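Local coordinates for sortase family protein (Clostridium perfringens, PDB 4D70) that is a class D sortase, a cysteine transpeptidase that probably cleaves sorting signals of surface proteins and joins them to the cell wall, at residues V29-F41 and G60-V74. Numbering follows the deposited sequence. Where two conformers were deposited one is given.
Sequences VEKKTLEEFKEKF and GIALIDIEKIGVHTV
The ring of F37 lies against the backbone of G60 to L63, a clear instance of an N-terminal helix packing across the open end of a β-hairpin through one deeply placed aromatic. With CG anti to its backbone N (chi1 -178°), the ring reaches down from helix 29-39 so that A62 N sits over one face, toward the rim, while CD1 comes within 3.3 Å of G60 O. G60, which has no side chain, lets the two backbones come close. On the other side of the ring, F37 CD2 meets L63 CD2 at 3.8 Å, and that same methyl is touched by L34 CD1 at 3.6 Å, the two leucines crossing at about a right angle. L63 CD1, its other branch, meets the edge of the F41 ring, in plane, 3.8 Å from F41 CZ. V74 CG1 rests against the helix, 3.8 Å from L34 N and beside T33 CG2. Buried T33 turns its hydroxyl back to V29 O, which also accepts T33 N, and bonds N87 as well. E30, its chain extended, completes the tight part: T73 OG1 donates a 2.6 Å hydrogen bond to the anti lone pair of E30 OE2, while OE1 receives S27 N.

Toward solvent the contact thins. K38 gives the strands little more than its CG, 4.2 Å from L63 CD2. Beyond it, E35 pairs with K31, whose side chain is poorly ordered, and makes a long salt bridge to K38.

The helix runs nearly perpendicular to strand 60-66 (83°), 8.1 Å away between axes, and at 74° to strand 71-74. This hairpin belongs to the sortase β-barrel, flanked by strand 128-132 beside 60-66 and strand 88-90 beside 71-77, while L134 touches both F37 and F41.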
loop_
_atom_site.group_PDB
_atom_site.type_symbol
_atom_site.label_atom_id
_atom_site.label_comp_id
_atom_site.label_asym_id
_atom_site.label_seq_id
_atom_site.Cartn_x
_atom_site.Cartn_y
_atom_site.Cartn_z
ATOM N N VAL A 29 -11.445 -8.135 10.119
ATOM C CA VAL A 29 -10.156 -7.717 10.652
ATOM C C VAL A 29 -9.748 -6.408 10.015
ATOM O O VAL A 29 -9.082 -5.599 10.654
ATOM C CB VAL A 29 -9.113 -8.801 10.395
ATOM C CG1 VAL A 29 -7.716 -8.306 10.705
ATOM C CG2 VAL A 29 -9.426 -10.022 11.251
ATOM N N GLU A 30 -10.178 -6.176 8.774
ATOM C CA GLU A 30 -9.836 -4.941 8.085
ATOM C C GLU A 30 -10.347 -3.739 8.876
ATOM O O GLU A 30 -9.569 -2.840 9.196
ATOM C CB GLU A 30 -10.416 -4.922 6.664
ATOM C CG GLU A 30 -10.120 -3.649 5.886
ATOM C CD GLU A 30 -10.652 -3.681 4.463
ATOM O OE1 GLU A 30 -11.348 -4.637 4.104
ATOM O OE2 GLU A 30 -10.376 -2.748 3.680
ATOM N N LYS A 31 -11.640 -3.737 9.209
ATOM C CA LYS A 31 -12.215 -2.606 9.938
ATOM C C LYS A 31 -11.461 -2.364 11.244
ATOM O O LYS A 31 -11.178 -1.233 11.633
ATOM C CB LYS A 31 -13.674 -2.852 10.251
ATOM C CG LYS A 31 -14.320 -1.776 11.111
ATOM C CD LYS A 31 -14.438 -0.450 10.382
ATOM C CE LYS A 31 -15.293 0.547 11.166
ATOM N NZ LYS A 31 -15.153 1.934 10.651
ATOM N N LYS A 32 -11.155 -3.448 11.931
ATOM C CA LYS A 32 -10.481 -3.334 13.188
ATOM C C LYS A 32 -9.123 -2.652 13.008
ATOM O O LYS A 32 -8.797 -1.688 13.692
ATOM C CB LYS A 32 -10.289 -4.712 13.802
ATOM C CG LYS A 32 -9.771 -4.630 15.213
ATOM C CD LYS A 32 -9.587 -5.985 15.907
ATOM C CE LYS A 32 -8.277 -6.050 16.709
ATOM N NZ LYS A 32 -7.128 -6.427 15.831
ATOM N N THR A 33 -8.319 -3.186 12.098
ATOM C CA THR A 33 -7.004 -2.620 11.841
ATOM C C THR A 33 -7.171 -1.171 11.511
ATOM O O THR A 33 -6.414 -0.325 11.937
ATOM C CB THR A 33 -6.410 -3.297 10.641
ATOM O OG1 THR A 33 -6.454 -4.708 10.841
ATOM C CG2 THR A 33 -5.001 -2.831 10.398
ATOM N N LEU A 34 -8.188 -0.901 10.725
ATOM C CA LEU A 34 -8.463 0.462 10.284
ATOM C C LEU A 34 -8.833 1.347 11.443
ATOM O O LEU A 34 -8.306 2.436 11.594
ATOM C CB LEU A 34 -9.562 0.446 9.228
ATOM C CG LEU A 34 -10.245 1.736 8.873
ATOM C CD1 LEU A 34 -9.218 2.702 8.332
ATOM C CD2 LEU A 34 -11.297 1.491 7.805
ATOM N N GLU A 35 -9.696 0.872 12.318
ATOM C CA GLU A 35 -10.106 1.724 13.451
ATOM C C GLU A 35 -8.980 1.914 14.464
ATOM O O GLU A 35 -8.781 3.006 14.990
ATOM C CB GLU A 35 -11.379 1.184 14.092
ATOM C CG GLU A 35 -12.602 1.297 13.176
ATOM C CD GLU A 35 -12.778 2.700 12.555
ATOM O OE1 GLU A 35 -12.761 3.717 13.296
ATOM O OE2 GLU A 35 -12.929 2.812 11.308
ATOM N N GLU A 36 -8.182 0.884 14.677
ATOM C CA GLU A 36 -7.093 0.978 15.641
ATOM C C GLU A 36 -6.054 1.978 15.199
ATOM O O GLU A 36 -5.417 2.651 16.008
ATOM C CB GLU A 36 -6.459 -0.412 15.869
ATOM C CG GLU A 36 -7.506 -1.526 15.980
ATOM C CD GLU A 36 -7.156 -2.638 16.940
ATOM O OE1 GLU A 36 -6.230 -3.437 16.664
ATOM O OE2 GLU A 36 -7.863 -2.753 17.957
ATOM N N PHE A 37 -5.837 2.060 13.884
ATOM C CA PHE A 37 -4.828 2.968 13.395
ATOM C C PHE A 37 -5.333 4.399 13.554
ATOM O O PHE A 37 -4.596 5.273 14.003
ATOM C CB PHE A 37 -4.518 2.690 11.887
ATOM C CG PHE A 37 -3.442 3.566 11.329
ATOM C CD1 PHE A 37 -2.131 3.414 11.706
ATOM C CD2 PHE A 37 -3.751 4.518 10.367
ATOM C CE1 PHE A 37 -1.145 4.215 11.166
ATOM C CE2 PHE A 37 -2.771 5.333 9.818
ATOM C CZ PHE A 37 -1.474 5.197 10.226
ATOM N N LYS A 38 -6.561 4.642 13.109
ATOM C CA LYS A 38 -7.159 5.982 13.190
ATOM C C LYS A 38 -7.127 6.515 14.593
ATOM O O LYS A 38 -6.874 7.704 14.808
ATOM C CB LYS A 38 -8.608 5.949 12.712
ATOM C CG LYS A 38 -8.735 5.800 11.205
ATOM C CD LYS A 38 -10.185 5.557 10.831
ATOM C CE LYS A 38 -10.423 5.849 9.368
ATOM N NZ LYS A 38 -11.829 5.522 8.986
ATOM N N GLU A 39 -7.345 5.628 15.563
ATOM C CA GLU A 39 -7.246 6.040 16.958
ATOM C C GLU A 39 -5.878 6.606 17.271
ATOM O O GLU A 39 -5.790 7.463 18.129
ATOM C CB GLU A 39 -7.602 4.877 17.882
ATOM C CG GLU A 39 -9.120 4.736 17.950
ATOM C CD GLU A 39 -9.628 3.503 18.702
ATOM O OE1 GLU A 39 -8.855 2.527 18.909
ATOM O OE2 GLU A 39 -10.816 3.534 19.096
ATOM N N LYS A 40 -4.813 6.203 16.553
ATOM C CA LYS A 40 -3.483 6.696 16.925
ATOM C C LYS A 40 -3.170 8.091 16.417
ATOM O O LYS A 40 -2.197 8.704 16.838
ATOM C CB LYS A 40 -2.385 5.753 16.486
ATOM C CG LYS A 40 -2.623 4.323 16.886
ATOM C CD LYS A 40 -1.399 3.494 16.543
ATOM C CE LYS A 40 -1.665 2.028 16.784
ATOM N NZ LYS A 40 -0.448 1.247 16.427
ATOM N N PHE A 41 -4.020 8.625 15.545
ATOM C CA PHE A 41 -3.892 10.025 15.150
ATOM C C PHE A 41 -3.945 10.990 16.319
ATOM O O PHE A 41 -3.460 12.120 16.232
ATOM C CB PHE A 41 -5.023 10.362 14.210
ATOM C CG PHE A 41 -4.898 9.727 12.868
ATOM C CD1 PHE A 41 -3.669 9.527 12.287
ATOM C CD2 PHE A 41 -6.018 9.357 12.202
ATOM C CE1 PHE A 41 -3.556 8.997 11.024
ATOM C CE2 PHE A 41 -5.924 8.810 10.941
ATOM C CZ PHE A 41 -4.688 8.613 10.361
ATOM N N GLY A 60 -1.611 -1.607 11.376
ATOM C CA GLY A 60 -1.864 -0.500 10.477
ATOM C C GLY A 60 -0.698 0.445 10.425
ATOM O O GLY A 60 -0.122 0.774 11.469
ATOM N N ILE A 61 -0.301 0.866 9.207
ATOM C CA ILE A 61 0.774 1.850 9.094
ATOM C C ILE A 61 0.407 3.120 8.338
ATOM O O ILE A 61 1.132 4.079 8.403
ATOM C CB ILE A 61 2.027 1.213 8.438
ATOM C CG1 ILE A 61 1.717 0.800 7.002
ATOM C CG2 ILE A 61 2.528 0.030 9.260
ATOM C CD1 ILE A 61 2.943 0.526 6.222
ATOM N N ALA A 62 -0.685 3.078 7.589
ATOM C CA ALA A 62 -1.155 4.217 6.822
ATOM C C ALA A 62 -2.586 3.947 6.404
ATOM O O ALA A 62 -3.034 2.798 6.322
ATOM C CB ALA A 62 -0.284 4.421 5.555
ATOM N N LEU A 63 -3.250 5.015 6.059
ATOM C CA LEU A 63 -4.466 4.947 5.352
ATOM C C LEU A 63 -4.172 5.131 3.863
ATOM O O LEU A 63 -3.228 5.811 3.462
ATOM C CB LEU A 63 -5.377 6.118 5.764
ATOM C CG LEU A 63 -5.799 6.211 7.260
ATOM C CD1 LEU A 63 -6.701 7.433 7.417
ATOM C CD2 LEU A 63 -6.515 4.956 7.764
ATOM N N ILE A 64 -4.984 4.514 3.073
ATOM C CA ILE A 64 -4.969 4.690 1.633
ATOM C C ILE A 64 -6.344 5.118 1.155
ATOM O O ILE A 64 -7.373 4.501 1.465
ATOM C CB ILE A 64 -4.494 3.406 0.919
ATOM C CG1 ILE A 64 -4.458 3.610 -0.615
ATOM C CG2 ILE A 64 -5.391 2.190 1.254
ATOM C CD1 ILE A 64 -3.589 2.586 -1.341
ATOM N N ASP A 65 -6.370 6.179 0.362
ATOM C CA ASP A 65 -7.579 6.642 -0.317
ATOM C C ASP A 65 -7.310 6.819 -1.789
ATOM O O ASP A 65 -6.355 7.484 -2.169
ATOM C CB ASP A 65 -7.998 7.996 0.272
ATOM C CG ASP A 65 -8.397 7.881 1.718
ATOM O OD1 ASP A 65 -9.552 7.454 1.944
ATOM O OD2 ASP A 65 -7.539 8.095 2.606
ATOM N N ILE A 66 -8.107 6.150 -2.610
ATOM C CA ILE A 66 -8.095 6.312 -4.051
ATOM C C ILE A 66 -9.494 6.661 -4.551
ATOM O O ILE A 66 -10.355 5.792 -4.749
ATOM C CB ILE A 66 -7.639 5.042 -4.760
ATOM C CG1 ILE A 66 -6.353 4.498 -4.070
ATOM C CG2 ILE A 66 -7.419 5.345 -6.179
ATOM C CD1 ILE A 66 -5.883 3.207 -4.660
ATOM N N GLU A 67 -9.705 7.947 -4.742
ATOM C CA GLU A 67 -11.034 8.479 -5.019
ATOM C C GLU A 67 -11.609 7.831 -6.263
ATOM O O GLU A 67 -12.776 7.506 -6.278
ATOM C CB GLU A 67 -11.006 10.014 -5.176
ATOM C CG GLU A 67 -10.533 10.781 -3.934
ATOM C CD GLU A 67 -11.292 10.415 -2.662
ATOM O OE1 GLU A 67 -12.548 10.260 -2.779
ATOM O OE2 GLU A 67 -10.632 10.278 -1.569
ATOM N N LYS A 68 -10.794 7.607 -7.285
ATOM C CA LYS A 68 -11.306 7.158 -8.592
ATOM C C LYS A 68 -12.011 5.821 -8.531
ATOM O O LYS A 68 -12.950 5.586 -9.300
ATOM C CB LYS A 68 -10.185 7.124 -9.576
ATOM C CG LYS A 68 -10.517 6.678 -10.979
ATOM C CD LYS A 68 -10.686 7.865 -11.871
ATOM C CE LYS A 68 -10.737 7.456 -13.337
ATOM N NZ LYS A 68 -9.497 6.950 -13.948
ATOM N N ILE A 69 -11.625 4.984 -7.573
ATOM C CA ILE A 69 -12.226 3.660 -7.411
ATOM C C ILE A 69 -12.835 3.374 -6.027
ATOM O O ILE A 69 -13.107 2.228 -5.704
ATOM C CB ILE A 69 -11.239 2.548 -7.801
ATOM C CG1 ILE A 69 -9.952 2.632 -6.980
ATOM C CG2 ILE A 69 -10.955 2.674 -9.299
ATOM C CD1 ILE A 69 -9.041 1.429 -7.175
ATOM N N GLY A 70 -13.075 4.408 -5.232
ATOM C CA GLY A 70 -13.734 4.234 -3.964
ATOM C C GLY A 70 -12.958 3.445 -2.956
ATOM O O GLY A 70 -13.550 2.857 -2.085
ATOM N N VAL A 71 -11.624 3.424 -3.043
ATOM C CA VAL A 71 -10.841 2.735 -2.049
ATOM C C VAL A 71 -10.552 3.683 -0.886
ATOM O O VAL A 71 -10.058 4.784 -1.077
ATOM C CB VAL A 71 -9.537 2.221 -2.640
ATOM C CG1 VAL A 71 -8.591 1.802 -1.543
ATOM C CG2 VAL A 71 -9.808 1.072 -3.575
ATOM N N HIS A 72 -10.901 3.255 0.324
ATOM C CA HIS A 72 -10.741 4.053 1.531
ATOM C C HIS A 72 -10.501 3.064 2.619
ATOM O O HIS A 72 -11.448 2.581 3.237
ATOM C CB HIS A 72 -12.005 4.879 1.848
ATOM C CG HIS A 72 -12.382 5.805 0.740
ATOM N ND1 HIS A 72 -11.663 6.947 0.463
ATOM C CD2 HIS A 72 -13.339 5.715 -0.218
ATOM C CE1 HIS A 72 -12.173 7.533 -0.597
ATOM N NE2 HIS A 72 -13.176 6.796 -1.039
ATOM N N THR A 73 -9.245 2.738 2.885
ATOM C CA THR A 73 -8.981 1.730 3.894
ATOM C C THR A 73 -7.611 1.937 4.501
ATOM O O THR A 73 -7.130 3.053 4.569
ATOM C CB THR A 73 -9.231 0.303 3.354
ATOM O OG1 THR A 73 -9.142 -0.643 4.428
ATOM C CG2 THR A 73 -8.209 -0.101 2.285
ATOM N N VAL A 74 -7.033 0.863 5.016
ATOM C CA VAL A 74 -5.836 0.892 5.802
ATOM C C VAL A 74 -4.817 -0.050 5.154
ATOM O O VAL A 74 -5.200 -0.977 4.449
ATOM C CB VAL A 74 -6.093 0.409 7.250
ATOM C CG1 VAL A 74 -6.507 -1.067 7.286
ATOM C CG2 VAL A 74 -4.896 0.618 8.132
#